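Local structure of superoxide dismutase [Fe] (Aquifex pyrophilus, 1COJ) at residues P7-K12 and F28-K33. The protein converts superoxide radicals into hydrogen peroxide and oxygen, using one iron ion in each subunit of its homotetramer. Residues are numbered along the deposited sequence; the frame is centred on the assembly and turned at random.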
loop_
_atom_site.group_PDB
_atom_site.type_symbol
_atom_site.label_atom_id
_atom_site.label_comp_id
_atom_site.label_asym_id
_atom_site.label_seq_id
_atom_site.Cartn_x
_atom_site.Cartn_y
_atom_site.Cartn_z
ATOM N N PRO A 7 -16.600 14.768 -17.210
ATOM C CA PRO A 7 -17.198 13.437 -17.330
ATOM C C PRO A 7 -17.805 13.183 -18.706
ATOM O O PRO A 7 -18.191 14.119 -19.411
ATOM C CB PRO A 7 -18.253 13.438 -16.220
ATOM C CG PRO A 7 -18.640 14.874 -16.116
ATOM C CD PRO A 7 -17.313 15.577 -16.205
ATOM N N LYS A 8 -17.840 11.917 -19.106
ATOM C CA LYS A 8 -18.412 11.540 -20.386
ATOM C C LYS A 8 -19.773 10.917 -20.125
ATOM O O LYS A 8 -19.901 9.695 -20.026
ATOM C CB LYS A 8 -17.490 10.560 -21.108
ATOM C CG LYS A 8 -16.109 11.130 -21.358
ATOM C CD LYS A 8 -15.257 10.193 -22.175
ATOM C CE LYS A 8 -13.886 10.794 -22.397
ATOM N NZ LYS A 8 -13.083 9.954 -23.317
ATOM N N ASP A 9 -20.789 11.769 -20.015
ATOM C CA ASP A 9 -22.155 11.327 -19.747
ATOM C C ASP A 9 -22.693 10.305 -20.729
ATOM O O ASP A 9 -23.455 9.424 -20.351
ATOM C CB ASP A 9 -23.108 12.519 -19.670
ATOM C CG ASP A 9 -22.942 13.307 -18.393
ATOM O OD1 ASP A 9 -23.404 12.839 -17.332
ATOM O OD2 ASP A 9 -22.336 14.389 -18.449
ATOM N N HIS A 10 -22.249 10.378 -21.979
ATOM C CA HIS A 10 -22.715 9.451 -22.998
ATOM C C HIS A 10 -22.311 7.997 -22.735
ATOM O O HIS A 10 -22.760 7.091 -23.433
ATOM C CB HIS A 10 -22.223 9.888 -24.382
ATOM C CG HIS A 10 -20.764 9.648 -24.623
ATOM N ND1 HIS A 10 -19.793 10.595 -24.394
ATOM C CD2 HIS A 10 -20.111 8.560 -25.116
ATOM C CE1 HIS A 10 -18.613 10.115 -24.730
ATOM N NE2 HIS A 10 -18.776 8.883 -25.171
ATOM N N LEU A 11 -21.452 7.790 -21.742
ATOM C CA LEU A 11 -20.971 6.458 -21.379
ATOM C C LEU A 11 -21.853 5.747 -20.351
ATOM O O LEU A 11 -21.660 4.562 -20.087
ATOM C CB LEU A 11 -19.548 6.571 -20.817
ATOM C CG LEU A 11 -18.341 6.104 -21.632
ATOM C CD1 LEU A 11 -18.515 6.368 -23.107
ATOM C CD2 LEU A 11 -17.091 6.782 -21.094
ATOM N N LYS A 12 -22.796 6.472 -19.753
ATOM C CA LYS A 12 -23.675 5.905 -18.729
ATOM C C LYS A 12 -24.589 4.788 -19.243
ATOM O O LYS A 12 -25.448 5.018 -20.100
ATOM C CB LYS A 12 -24.518 7.010 -18.099
ATOM C CG LYS A 12 -25.261 6.592 -16.849
ATOM C CD LYS A 12 -26.031 7.771 -16.298
ATOM C CE LYS A 12 -26.795 7.408 -15.045
ATOM N NZ LYS A 12 -27.594 8.571 -14.588
ATOM N N PHE A 28 -21.991 5.962 -11.214
ATOM C CA PHE A 28 -21.668 6.912 -12.270
ATOM C C PHE A 28 -21.716 8.369 -11.814
ATOM O O PHE A 28 -20.754 9.116 -11.991
ATOM C CB PHE A 28 -22.615 6.720 -13.461
ATOM C CG PHE A 28 -22.165 7.419 -14.711
ATOM C CD1 PHE A 28 -21.376 6.754 -15.646
ATOM C CD2 PHE A 28 -22.515 8.746 -14.948
ATOM C CE1 PHE A 28 -20.936 7.401 -16.805
ATOM C CE2 PHE A 28 -22.083 9.402 -16.099
ATOM C CZ PHE A 28 -21.291 8.729 -17.031
ATOM N N GLU A 29 -22.833 8.757 -11.209
ATOM C CA GLU A 29 -23.044 10.126 -10.761
ATOM C C GLU A 29 -22.236 10.594 -9.557
ATOM O O GLU A 29 -21.869 11.764 -9.485
ATOM C CB GLU A 29 -24.535 10.372 -10.504
ATOM C CG GLU A 29 -25.433 10.133 -11.711
ATOM C CD GLU A 29 -25.119 11.045 -12.888
ATOM O OE1 GLU A 29 -24.615 12.170 -12.673
ATOM O OE2 GLU A 29 -25.389 10.637 -14.035
ATOM N N ALA A 30 -21.970 9.709 -8.604
ATOM C CA ALA A 30 -21.220 10.111 -7.420
ATOM C C ALA A 30 -19.745 9.732 -7.450
ATOM O O ALA A 30 -18.874 10.599 -7.346
ATOM C CB ALA A 30 -21.880 9.568 -6.158
ATOM N N HIS A 31 -19.469 8.441 -7.592
ATOM C CA HIS A 31 -18.096 7.951 -7.607
ATOM C C HIS A 31 -17.282 8.390 -8.804
ATOM O O HIS A 31 -16.288 9.094 -8.653
ATOM C CB HIS A 31 -18.082 6.433 -7.469
ATOM C CG HIS A 31 -18.656 5.952 -6.173
ATOM N ND1 HIS A 31 -18.051 6.215 -4.961
ATOM C CD2 HIS A 31 -19.800 5.290 -5.886
ATOM C CE1 HIS A 31 -18.801 5.735 -3.982
ATOM N NE2 HIS A 31 -19.867 5.171 -4.511
ATOM N N TYR A 32 -17.706 7.988 -9.996
ATOM C CA TYR A 32 -16.998 8.354 -11.216
ATOM C C TYR A 32 -16.785 9.868 -11.347
ATOM O O TYR A 32 -15.654 10.336 -11.519
ATOM C CB TYR A 32 -17.748 7.798 -12.431
ATOM C CG TYR A 32 -17.365 8.423 -13.754
ATOM C CD1 TYR A 32 -16.040 8.437 -14.192
ATOM C CD2 TYR A 32 -18.332 9.018 -14.563
ATOM C CE1 TYR A 32 -15.691 9.036 -15.414
ATOM C CE2 TYR A 32 -18.001 9.613 -15.773
ATOM C CZ TYR A 32 -16.684 9.622 -16.197
ATOM O OH TYR A 32 -16.374 10.214 -17.397
ATOM N N LYS A 33 -17.864 10.632 -11.232
ATOM C CA LYS A 33 -17.768 12.075 -11.348
ATOM C C LYS A 33 -16.945 12.698 -10.227
ATOM O O LYS A 33 -16.337 13.758 -10.411
ATOM C CB LYS A 33 -19.162 12.693 -11.448
ATOM C CG LYS A 33 -19.878 12.279 -12.724
ATOM C CD LYS A 33 -21.152 13.064 -12.961
ATOM C CE LYS A 33 -21.749 12.702 -14.311
ATOM N NZ LYS A 33 -22.946 13.532 -14.613
#
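K33 NZ is gripped by two carboxylates: D9 OD1, 2.8 Å from K33 NZ, receives it through its syn lone pair, and OE1 of E29, one turn back on the same helix, takes a second bond. E29 bends at chi2 (-61°), which brings its carboxylate round to K12 as well, and K12 NZ meets E29 OE2 at 3.1 Å on the anti side. E25 holds K12 NZ too, so the network ties the loop 7-12 to helix 21-47 of the alpha-hairpin domain, whose H27 binds the iron. Beneath these charges the F28 ring is sandwiched, K12 CB lying 3.7 Å from its centroid over one face and Y32 CD2 over the other, while K8 O lies at the ring edge, near its plane, 3.4 Å from F28 CZ. Trimmed to an alanine, F28 would probably leave a gap between K12 and Y32 and free the K12 chain to swing. Deeper in, with its CG anti to the backbone N (chi1 163°), Y32 reaches the loop and accepts a nearly straight bond, 2.8 Å from K8 N to Y32 OH. The same hydroxyl hydrogen-bonds E82, and the Y32 side chain packs on the iron ligand H81.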